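Local coordinates for protein trehalose-6-phosphate phosphatase (PDB 5DXI) that belongs to the HAD superfamily as a trehalose-phosphatase domain and holds a magnesium ion beside a beryllium trifluoride ion in one ligand pocket, at residues 6-10 against 11-15; 47-50 against 51-55; 192-195 against 196-200. One frame throughout, in Å; residues are numbered along the deposited sequence.

Contact 1 of 3, residues 6-10 against 11-15; sequences PALNR and PLLLN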
ATOM      1  N   PRO A   6       7.354   3.197  18.120  1.00 27.92           N
ATOM      2  CA  PRO A   6       7.088   4.537  18.659  1.00 27.99           C
ATOM      3  C   PRO A   6       6.090   5.312  17.795  1.00 28.77           C
ATOM      4  O   PRO A   6       5.957   5.012  16.609  1.00 29.83           O
ATOM      5  CB  PRO A   6       8.459   5.224  18.611  1.00 30.29           C
ATOM      6  CG  PRO A   6       9.224   4.496  17.570  1.00 30.12           C
ATOM      7  CD  PRO A   6       8.699   3.086  17.527  1.00 28.29           C
ATOM      8  N   ALA A   7       5.409   6.294  18.371  1.00 28.83           N
ATOM      9  CA  ALA A   7       4.573   7.191  17.563  1.00 33.78           C
ATOM     10  C   ALA A   7       5.480   7.946  16.608  1.00 33.14           C
ATOM     11  O   ALA A   7       6.654   8.182  16.919  1.00 30.34           O
ATOM     12  CB  ALA A   7       3.783   8.163  18.444  1.00 31.15           C
ATOM     13  N   LEU A   8       4.954   8.306  15.444  1.00 27.82           N
ATOM     14  CA  LEU A   8       5.720   9.061  14.453  1.00 30.65           C
ATOM     15  C   LEU A   8       6.178  10.394  15.026  1.00 31.27           C
ATOM     16  O   LEU A   8       5.404  11.103  15.666  1.00 33.12           O
ATOM     17  CB  LEU A   8       4.881   9.308  13.185  1.00 28.88           C
ATOM     18  CG  LEU A   8       5.520  10.180  12.093  1.00 32.69           C
ATOM     19  CD1 LEU A   8       6.818   9.565  11.552  1.00 29.74           C
ATOM     20  CD2 LEU A   8       4.516  10.452  10.959  1.00 29.43           C
ATOM     21  N   ASN A   9       7.443  10.717  14.790  1.00 31.92           N
ATOM     22  CA  ASN A   9       8.027  11.999  15.165  1.00 34.65           C
ATOM     23  C   ASN A   9       7.678  13.054  14.097  1.00 33.93           C
ATOM     24  O   ASN A   9       8.440  13.289  13.166  1.00 33.00           O
ATOM     25  CB  ASN A   9       9.546  11.832  15.320  1.00 35.89           C
ATOM     26  CG  ASN A   9      10.238  13.065  15.885  1.00 38.79           C
ATOM     27  OD1 ASN A   9       9.742  14.185  15.782  1.00 37.89           O
ATOM     28  ND2 ASN A   9      11.409  12.853  16.486  1.00 37.72           N
ATOM     29  N   ARG A  10       6.518  13.682  14.235  1.00 35.47           N
ATOM     30  CA  ARG A  10       6.042  14.578  13.189  1.00 36.60           C
ATOM     31  C   ARG A  10       6.953  15.798  12.948  1.00 36.86           C
ATOM     32  O   ARG A  10       7.204  16.138  11.795  1.00 38.82           O
ATOM     33  CB  ARG A  10       4.604  15.007  13.492  1.00 36.12           C
ATOM     34  CG  ARG A  10       3.670  13.807  13.650  1.00 36.51           C
ATOM     35  CD  ARG A  10       2.210  14.202  13.673  1.00 34.91           C
ATOM     36  NE  ARG A  10       1.384  13.244  14.406  1.00 35.43           N
ATOM     37  CZ  ARG A  10       0.061  13.334  14.492  1.00 38.33           C
ATOM     38  NH1 ARG A  10      -0.570  14.323  13.860  1.00 38.03           N
ATOM     39  NH2 ARG A  10      -0.633  12.440  15.189  1.00 32.88           N
ATOM     40  N   PRO A  11       7.481  16.437  14.021  1.00 41.68           N
ATOM     41  CA  PRO A  11       8.401  17.560  13.760  1.00 35.63           C
ATOM     42  C   PRO A  11       9.645  17.192  12.959  1.00 40.67           C
ATOM     43  O   PRO A  11      10.049  17.973  12.089  1.00 39.65           O
ATOM     44  CB  PRO A  11       8.774  18.029  15.168  1.00 39.03           C
ATOM     45  CG  PRO A  11       7.535  17.735  15.965  1.00 40.43           C
ATOM     46  CD  PRO A  11       7.070  16.398  15.441  1.00 35.87           C
ATOM     47  N   LEU A  12      10.242  16.035  13.245  1.00 35.80           N
ATOM     48  CA  LEU A  12      11.378  15.553  12.469  1.00 38.90           C
ATOM     49  C   LEU A  12      10.961  15.295  11.018  1.00 34.97           C
ATOM     50  O   LEU A  12      11.681  15.654  10.089  1.00 36.22           O
ATOM     51  CB  LEU A  12      11.968  14.271  13.084  1.00 34.81           C
ATOM     52  CG  LEU A  12      13.011  13.536  12.225  1.00 38.37           C
ATOM     53  CD1 LEU A  12      14.175  14.445  11.886  1.00 43.72           C
ATOM     54  CD2 LEU A  12      13.521  12.257  12.885  1.00 41.80           C
ATOM     55  N   LEU A  13       9.807  14.660  10.832  1.00 35.26           N
ATOM     56  CA  LEU A  13       9.334  14.372   9.479  1.00 36.27           C
ATOM     57  C   LEU A  13       9.238  15.683   8.698  1.00 36.90           C
ATOM     58  O   LEU A  13       9.711  15.780   7.554  1.00 37.21           O
ATOM     59  CB  LEU A  13       7.981  13.647   9.495  1.00 34.09           C
ATOM     60  CG  LEU A  13       7.500  13.180   8.116  1.00 32.18           C
ATOM     61  CD1 LEU A  13       8.376  12.028   7.606  1.00 30.37           C
ATOM     62  CD2 LEU A  13       6.062  12.754   8.171  1.00 30.46           C
ATOM     63  N   LEU A  14       8.670  16.695   9.355  1.00 35.79           N
ATOM     64  CA  LEU A  14       8.495  18.015   8.755  1.00 38.92           C
ATOM     65  C   LEU A  14       9.846  18.624   8.403  1.00 41.61           C
ATOM     66  O   LEU A  14      10.028  19.170   7.315  1.00 42.52           O
ATOM     67  CB  LEU A  14       7.725  18.934   9.712  1.00 41.49           C
ATOM     68  CG  LEU A  14       7.420  20.374   9.272  1.00 41.74           C
ATOM     69  CD1 LEU A  14       6.620  20.413   7.973  1.00 43.62           C
ATOM     70  CD2 LEU A  14       6.686  21.123  10.378  1.00 44.49           C
ATOM     71  N   ASN A  15      10.805  18.515   9.321  1.00 39.79           N
ATOM     72  CA  ASN A  15      12.133  19.059   9.068  1.00 40.53           C
ATOM     73  C   ASN A  15      12.835  18.384   7.900  1.00 42.42           C
ATOM     74  O   ASN A  15      13.467  19.055   7.079  1.00 46.42           O
ATOM     75  CB  ASN A  15      12.991  18.978  10.329  1.00 44.57           C
ATOM     76  CG  ASN A  15      12.595  20.030  11.348  1.00 51.95           C
ATOM     77  OD1 ASN A  15      12.113  21.105  10.972  1.00 51.25           O
ATOM     78  ND2 ASN A  15      12.786  19.735  12.633  1.00 47.93           N
TER

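Contact 2 of 3, residues 47-50 against 51-55; sequences DKLN and RILDV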
ATOM      1  N   ASP A  47     -12.545  15.737   1.313  1.00 38.85           N
ATOM      2  CA  ASP A  47     -12.040  17.004   0.771  1.00 40.22           C
ATOM      3  C   ASP A  47     -10.647  17.327   1.354  1.00 32.84           C
ATOM      4  O   ASP A  47      -9.769  17.845   0.653  1.00 39.09           O
ATOM      5  CB  ASP A  47     -13.030  18.149   1.043  1.00 38.67           C
ATOM      6  CG  ASP A  47     -12.513  19.492   0.566  1.00 36.93           C
ATOM      7  OD1 ASP A  47     -12.135  19.609  -0.618  1.00 40.98           O
ATOM      8  OD2 ASP A  47     -12.472  20.432   1.382  1.00 44.49           O
ATOM      9  N   LYS A  48     -10.457  17.044   2.635  1.00 35.65           N
ATOM     10  CA  LYS A  48      -9.147  17.284   3.261  1.00 38.00           C
ATOM     11  C   LYS A  48      -8.035  16.524   2.528  1.00 33.29           C
ATOM     12  O   LYS A  48      -6.977  17.086   2.211  1.00 34.69           O
ATOM     13  CB  LYS A  48      -9.161  16.890   4.732  1.00 36.22           C
ATOM     14  CG  LYS A  48      -7.835  17.188   5.433  1.00 36.69           C
ATOM     15  CD  LYS A  48      -7.917  16.918   6.919  1.00 39.98           C
ATOM     16  CE  LYS A  48      -6.737  17.536   7.664  1.00 43.66           C
ATOM     17  NZ  LYS A  48      -6.784  17.197   9.120  1.00 41.94           N
ATOM     18  N   LEU A  49      -8.286  15.252   2.233  1.00 33.12           N
ATOM     19  CA  LEU A  49      -7.332  14.457   1.455  1.00 31.27           C
ATOM     20  C   LEU A  49      -7.090  15.096   0.087  1.00 34.48           C
ATOM     21  O   LEU A  49      -5.941  15.233  -0.367  1.00 33.10           O
ATOM     22  CB  LEU A  49      -7.830  13.020   1.298  1.00 33.45           C
ATOM     23  CG  LEU A  49      -7.062  12.126   0.310  1.00 33.67           C
ATOM     24  CD1 LEU A  49      -5.586  11.981   0.701  1.00 31.88           C
ATOM     25  CD2 LEU A  49      -7.720  10.755   0.215  1.00 32.50           C
ATOM     26  N   ASN A  50      -8.174  15.486  -0.583  1.00 36.92           N
ATOM     27  CA  ASN A  50      -8.037  16.100  -1.894  1.00 36.63           C
ATOM     28  C   ASN A  50      -7.222  17.369  -1.833  1.00 32.95           C
ATOM     29  O   ASN A  50      -6.417  17.624  -2.717  1.00 38.43           O
ATOM     30  CB  ASN A  50      -9.407  16.372  -2.513  1.00 39.83           C
ATOM     31  CG  ASN A  50     -10.081  15.100  -2.966  1.00 43.69           C
ATOM     32  OD1 ASN A  50      -9.404  14.102  -3.232  1.00 42.11           O
ATOM     33  ND2 ASN A  50     -11.412  15.115  -3.046  1.00 41.24           N
ATOM     34  N   ARG A  51      -7.403  18.159  -0.781  1.00 35.30           N
ATOM     35  CA  ARG A  51      -6.650  19.412  -0.673  1.00 40.05           C
ATOM     36  C   ARG A  51      -5.173  19.122  -0.423  1.00 37.23           C
ATOM     37  O   ARG A  51      -4.276  19.747  -1.011  1.00 39.40           O
ATOM     38  CB  ARG A  51      -7.219  20.294   0.444  1.00 46.90           C
ATOM     39  CG  ARG A  51      -6.624  21.705   0.501  1.00 52.14           C
ATOM     40  CD  ARG A  51      -7.464  22.627   1.402  1.00 62.09           C
ATOM     41  NE  ARG A  51      -8.349  21.878   2.307  1.00 59.65           N
ATOM     42  CZ  ARG A  51      -8.184  21.801   3.628  1.00 61.77           C
ATOM     43  NH1 ARG A  51      -7.172  22.434   4.211  1.00 66.44           N
ATOM     44  NH2 ARG A  51      -9.036  21.094   4.367  1.00 63.02           N
ATOM     45  N   ILE A  52      -4.927  18.145   0.440  1.00 38.79           N
ATOM     46  CA  ILE A  52      -3.566  17.716   0.711  1.00 32.20           C
ATOM     47  C   ILE A  52      -2.873  17.273  -0.571  1.00 33.97           C
ATOM     48  O   ILE A  52      -1.779  17.744  -0.893  1.00 39.70           O
ATOM     49  CB  ILE A  52      -3.560  16.564   1.737  1.00 33.63           C
ATOM     50  CG1 ILE A  52      -3.948  17.103   3.116  1.00 33.87           C
ATOM     51  CG2 ILE A  52      -2.189  15.888   1.780  1.00 33.81           C
ATOM     52  CD1 ILE A  52      -4.246  16.020   4.160  1.00 36.83           C
ATOM     53  N   LEU A  53      -3.544  16.422  -1.340  1.00 37.88           N
ATOM     54  CA  LEU A  53      -2.952  15.892  -2.559  1.00 34.50           C
ATOM     55  C   LEU A  53      -2.700  16.999  -3.573  1.00 37.14           C
ATOM     56  O   LEU A  53      -1.660  17.010  -4.236  1.00 41.01           O
ATOM     57  CB  LEU A  53      -3.836  14.792  -3.157  1.00 35.94           C
ATOM     58  CG  LEU A  53      -3.997  13.519  -2.316  1.00 37.06           C
ATOM     59  CD1 LEU A  53      -4.949  12.532  -2.989  1.00 38.00           C
ATOM     60  CD2 LEU A  53      -2.635  12.849  -2.014  1.00 31.93           C
ATOM     61  N   ASP A  54      -3.646  17.926  -3.708  1.00 40.40           N
ATOM     62  CA  ASP A  54      -3.456  19.045  -4.635  1.00 41.52           C
ATOM     63  C   ASP A  54      -2.234  19.881  -4.259  1.00 40.23           C
ATOM     64  O   ASP A  54      -1.356  20.122  -5.087  1.00 40.60           O
ATOM     65  CB  ASP A  54      -4.705  19.933  -4.691  1.00 45.44           C
ATOM     66  CG  ASP A  54      -4.618  20.994  -5.779  1.00 51.75           C
ATOM     67  OD1 ASP A  54      -4.029  20.707  -6.849  1.00 52.20           O
ATOM     68  OD2 ASP A  54      -5.141  22.110  -5.567  1.00 58.30           O
ATOM     69  N   VAL A  55      -2.159  20.290  -2.997  1.00 42.99           N
ATOM     70  CA  VAL A  55      -1.043  21.122  -2.554  1.00 41.67           C
ATOM     71  C   VAL A  55       0.279  20.375  -2.662  1.00 41.45           C
ATOM     72  O   VAL A  55       1.278  20.915  -3.153  1.00 42.53           O
ATOM     73  CB  VAL A  55      -1.218  21.595  -1.101  1.00 41.16           C
ATOM     74  CG1 VAL A  55       0.011  22.382  -0.656  1.00 44.38           C
ATOM     75  CG2 VAL A  55      -2.471  22.434  -0.964  1.00 44.87           C
TER

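Contact 3 of 3, residues 192-195 against 196-200; sequences GEIV and KRLVL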
ATOM      1  N   GLY A 192       5.896  -4.235  -2.659  1.00 30.87           N
ATOM      2  CA  GLY A 192       7.326  -4.058  -2.468  1.00 30.64           C
ATOM      3  C   GLY A 192       8.078  -3.859  -3.782  1.00 31.00           C
ATOM      4  O   GLY A 192       9.011  -3.055  -3.851  1.00 29.95           O
ATOM      5  N   GLU A 193       7.660  -4.573  -4.830  1.00 31.75           N
ATOM      6  CA  GLU A 193       8.228  -4.396  -6.168  1.00 34.10           C
ATOM      7  C   GLU A 193       7.972  -2.995  -6.692  1.00 32.80           C
ATOM      8  O   GLU A 193       8.848  -2.366  -7.298  1.00 32.56           O
ATOM      9  CB  GLU A 193       7.621  -5.392  -7.160  1.00 39.61           C
ATOM     10  CG  GLU A 193       8.345  -6.691  -7.281  1.00 44.59           C
ATOM     11  CD  GLU A 193       9.810  -6.501  -7.622  1.00 47.91           C
ATOM     12  OE1 GLU A 193      10.127  -5.835  -8.643  1.00 49.20           O
ATOM     13  OE2 GLU A 193      10.630  -7.014  -6.844  1.00 49.64           O
ATOM     14  N   ILE A 194       6.744  -2.532  -6.487  1.00 28.20           N
ATOM     15  CA  ILE A 194       6.343  -1.194  -6.915  1.00 30.98           C
ATOM     16  C   ILE A 194       7.246  -0.150  -6.261  1.00 29.08           C
ATOM     17  O   ILE A 194       7.747   0.763  -6.926  1.00 30.48           O
ATOM     18  CB  ILE A 194       4.850  -0.889  -6.561  1.00 29.82           C
ATOM     19  CG1 ILE A 194       3.917  -1.949  -7.147  1.00 31.89           C
ATOM     20  CG2 ILE A 194       4.427   0.491  -7.058  1.00 28.79           C
ATOM     21  CD1 ILE A 194       3.942  -2.016  -8.670  1.00 29.88           C
ATOM     22  N   VAL A 195       7.438  -0.285  -4.952  1.00 25.86           N
ATOM     23  CA  VAL A 195       8.237   0.669  -4.212  1.00 26.22           C
ATOM     24  C   VAL A 195       9.690   0.667  -4.727  1.00 31.15           C
ATOM     25  O   VAL A 195      10.290   1.728  -4.921  1.00 28.43           O
ATOM     26  CB  VAL A 195       8.198   0.369  -2.705  1.00 28.50           C
ATOM     27  CG1 VAL A 195       9.270   1.155  -1.995  1.00 27.42           C
ATOM     28  CG2 VAL A 195       6.804   0.714  -2.156  1.00 24.82           C
ATOM     29  N   LYS A 196      10.230  -0.522  -4.984  1.00 28.07           N
ATOM     30  CA  LYS A 196      11.573  -0.637  -5.574  1.00 34.12           C
ATOM     31  C   LYS A 196      11.648   0.075  -6.934  1.00 34.13           C
ATOM     32  O   LYS A 196      12.610   0.796  -7.213  1.00 35.40           O
ATOM     33  CB  LYS A 196      11.975  -2.112  -5.712  1.00 34.18           C
ATOM     34  CG  LYS A 196      13.328  -2.354  -6.373  1.00 43.02           C
ATOM     35  CD  LYS A 196      13.797  -3.806  -6.169  1.00 45.34           C
ATOM     36  CE  LYS A 196      13.018  -4.792  -7.036  1.00 50.29           C
ATOM     37  NZ  LYS A 196      13.342  -6.223  -6.723  1.00 54.50           N
ATOM     38  N   ARG A 197      10.629  -0.109  -7.768  1.00 31.82           N
ATOM     39  CA  ARG A 197      10.628   0.503  -9.093  1.00 36.00           C
ATOM     40  C   ARG A 197      10.513   2.021  -9.044  1.00 35.37           C
ATOM     41  O   ARG A 197      10.931   2.709  -9.982  1.00 34.62           O
ATOM     42  CB  ARG A 197       9.499  -0.068  -9.947  1.00 36.15           C
ATOM     43  CG  ARG A 197       9.779  -1.480 -10.437  1.00 39.36           C
ATOM     44  CD  ARG A 197       8.547  -2.040 -11.114  1.00 39.66           C
ATOM     45  NE  ARG A 197       8.717  -3.437 -11.499  1.00 43.59           N
ATOM     46  CZ  ARG A 197       8.536  -3.873 -12.741  1.00 40.67           C
ATOM     47  NH1 ARG A 197       8.182  -3.017 -13.687  1.00 41.03           N
ATOM     48  NH2 ARG A 197       8.698  -5.153 -13.035  1.00 40.54           N
ATOM     49  N   LEU A 198       9.965   2.536  -7.949  1.00 30.28           N
ATOM     50  CA  LEU A 198       9.734   3.972  -7.803  1.00 32.90           C
ATOM     51  C   LEU A 198      10.877   4.666  -7.098  1.00 32.12           C
ATOM     52  O   LEU A 198      11.216   5.807  -7.421  1.00 33.39           O
ATOM     53  CB  LEU A 198       8.435   4.231  -7.047  1.00 28.63           C
ATOM     54  CG  LEU A 198       7.148   3.865  -7.782  1.00 31.86           C
ATOM     55  CD1 LEU A 198       5.920   4.057  -6.876  1.00 29.27           C
ATOM     56  CD2 LEU A 198       6.996   4.676  -9.090  1.00 34.42           C
ATOM     57  N   VAL A 199      11.459   3.978  -6.119  1.00 31.40           N
ATOM     58  CA  VAL A 199      12.542   4.535  -5.327  1.00 30.77           C
ATOM     59  C   VAL A 199      13.878   4.445  -6.067  1.00 35.91           C
ATOM     60  O   VAL A 199      14.609   5.431  -6.177  1.00 40.01           O
ATOM     61  CB  VAL A 199      12.652   3.819  -3.976  1.00 33.52           C
ATOM     62  CG1 VAL A 199      13.982   4.126  -3.292  1.00 32.04           C
ATOM     63  CG2 VAL A 199      11.471   4.182  -3.088  1.00 31.58           C
ATOM     64  N   LEU A 200      14.195   3.262  -6.577  1.00 34.23           N
ATOM     65  CA  LEU A 200      15.459   3.080  -7.285  1.00 37.36           C
ATOM     66  C   LEU A 200      15.263   3.467  -8.732  1.00 35.42           C
ATOM     67  O   LEU A 200      15.277   2.614  -9.620  1.00 37.46           O
ATOM     68  CB  LEU A 200      15.950   1.640  -7.172  1.00 33.42           C
ATOM     69  CG  LEU A 200      16.210   1.163  -5.744  1.00 35.30           C
ATOM     70  CD1 LEU A 200      16.632  -0.291  -5.765  1.00 35.68           C
ATOM     71  CD2 LEU A 200      17.258   2.031  -5.038  1.00 38.22           C
TER

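Contact 1 of 3, residues 6-10 against 11-15
Asn9 folds its side chain over the start of a helix, where OD1 accepts a hydrogen bond from the backbone N of Leu12 at 3.2 Å. The bond is nearly straight at the hydrogen, but Leu12 N stands well above the plane of the amide, 58° out of it, and therefore does not use a lone pair. This placement follows from the first torsion of Asn9: with CG anti to the backbone N (chi1 -173°), the amide lies beside the carbonyl carbon and swings toward the first turn. There it also rests on apolar atoms, CG lying 3.5 Å from Leu12 CB and OD1 at the same distance from Pro11 CD. The backbone carbonyl of Asn9 engages the next amide, Leu13 N binding Asn9 O at 3.0 Å, so one residue serves two N-H groups of the first turn. One residue further on, Leu14 N binds Arg10 O at 2.9 Å. Pro11, lacking a hydrogen on N, suits the first turn, where a nitrogen has no helical carbonyl one turn earlier to donate to.

Beneath the cap, Leu8 CD2 meets Leu13 CD2 at 3.9 Å, the two side chains crossing at about a right angle. Their neighbours are Thr293 of helix 287-298 for both leucines, Val269 for Leu8, and Tyr267, Phe227 and Leu229 of the central sheet for Leu13. Arg10 sends an extended side chain away from the turn to a salt bridge between its NH1 and Glu292 OE1, while backbone bonds from Pro6 and Leu8 to His283 tie the incoming loop to an edge strand of the sheet. Together these contacts form an asparagine N-cap with a hydrophobic staple, Leu8 to Leu13, across it, starting helix 10-19 against the sheet of the HAD-type core.

Contact 2 of 3, residues 47-50 against 51-55
Arg51 N donates to Asp47 O at 2.8 Å, opening a run of four consecutive i to i+4 backbone bonds. Ile52 N follows to Lys48 O and Leu53 N to Leu49 O, and Asp54 N continues the series to Asn50 O at 3.0 Å. The carboxylate of Asp47 stands at the edge of the Arg51 guanidinium, near its plane, yet OD2 stays 4.5 Å from NE, beyond a salt bridge. The two charges probably attract only weakly across that separation. The Asn50 amide has its partner outside the helix, OD1 accepting from Lys82 NZ.

Helix 47-58, to which all these residues belong, is the crossover helix of a beta-alpha-beta unit between strands 23-27 and 62-67 in the Rossmann-like core of the HAD family.

Its buried flank carries Leu49 and Leu53, one turn apart. Leu49 CD1 lies 3.7 Å from Leu53 CG and 3.8 Å from Leu53 CD1, the side chains crossing at a slant. Their first torsions differ, and this brings the branches together: Leu49 has CG anti to the backbone N (chi1 170°), and its CD1 branch points on toward the next turn, whereas Leu53 has CG beside its own N (chi1 -65°), leaning back, with CG 3.2 Å from Leu49 O. Met79 of helix 72-79 packs on both leucines. Ile52 likewise reaches back over the preceding turn, CG1 lying 3.2 Å from Lys48 O and CD1 4.0 Å from Lys48 CG, and Leu291 and Leu294 of helix 287-298 pack against it.

Contact 3 of 3, residues 192-195 against 196-200
Glu193 and Lys196 form the closest ionic pair, a salt bridge with NZ 2.8 Å from OE2. The ammonium group comes to the syn side of the carboxylate, only 15° out of its plane. Two bends make the meeting possible: the glutamate chain turns at chi2 (-55°) and the lysine chain at chi3, bringing the side chains alongside each other. The second carboxylate oxygen, OE1, faces the edge of the Arg197 guanidinium in its plane, but the salt bridge to NE is long at 4.0 Å.

Backbone bonds hold the turn beneath. Lys196 N binds Gly192 O, Arg197 N binds Glu193 O, and Val199 N binds Val195 O at 2.8 Å. Leu198 N is held less firmly, sharing weak bonds to Ile194 O and Val195 O as the helix nears its end.

The apolar pairs lie one turn apart, each side by side: Ile194 CG2 touches Leu198 CD1 at 3.9 Å, and Val195 CG1 stands equally far from Val199 CG2. Leu24 and Leu26 of strand 23-27, together with helix 235-253, pack around the valines, while Ile67 and Met94 meet both Ile194 and Leu198.

Helix 191-199 is thus amphipathic, its branched side chains set into the core and its outer charges probably neutralised in part by one glutamate facing two cationic side chains, Lys196 closely and Arg197 at long range.

Along the chain the three contacts come in series, contact 1 closing before contact 2 opens and contact 2 before contact 3. Their centres lie about 20 Å (contacts 1 and 2), 23 Å (1 and 3) and 24 Å (2 and 3) apart, and none touches another. The central mixed sheet relates them: contact 1 reaches strands 227-232 and 266-271, while contact 3 packs on strands 23-27 and 62-67, the same two that helix 47-58 of contact 2 connects. Contacts 1 and 2 also share helix 287-298 as a neighbour. Three separate helices thus build the layers around the sheet, beyond whose strands 23-27 and 227-232 Asp28, Asp30 and Asp233 bind the magnesium ion.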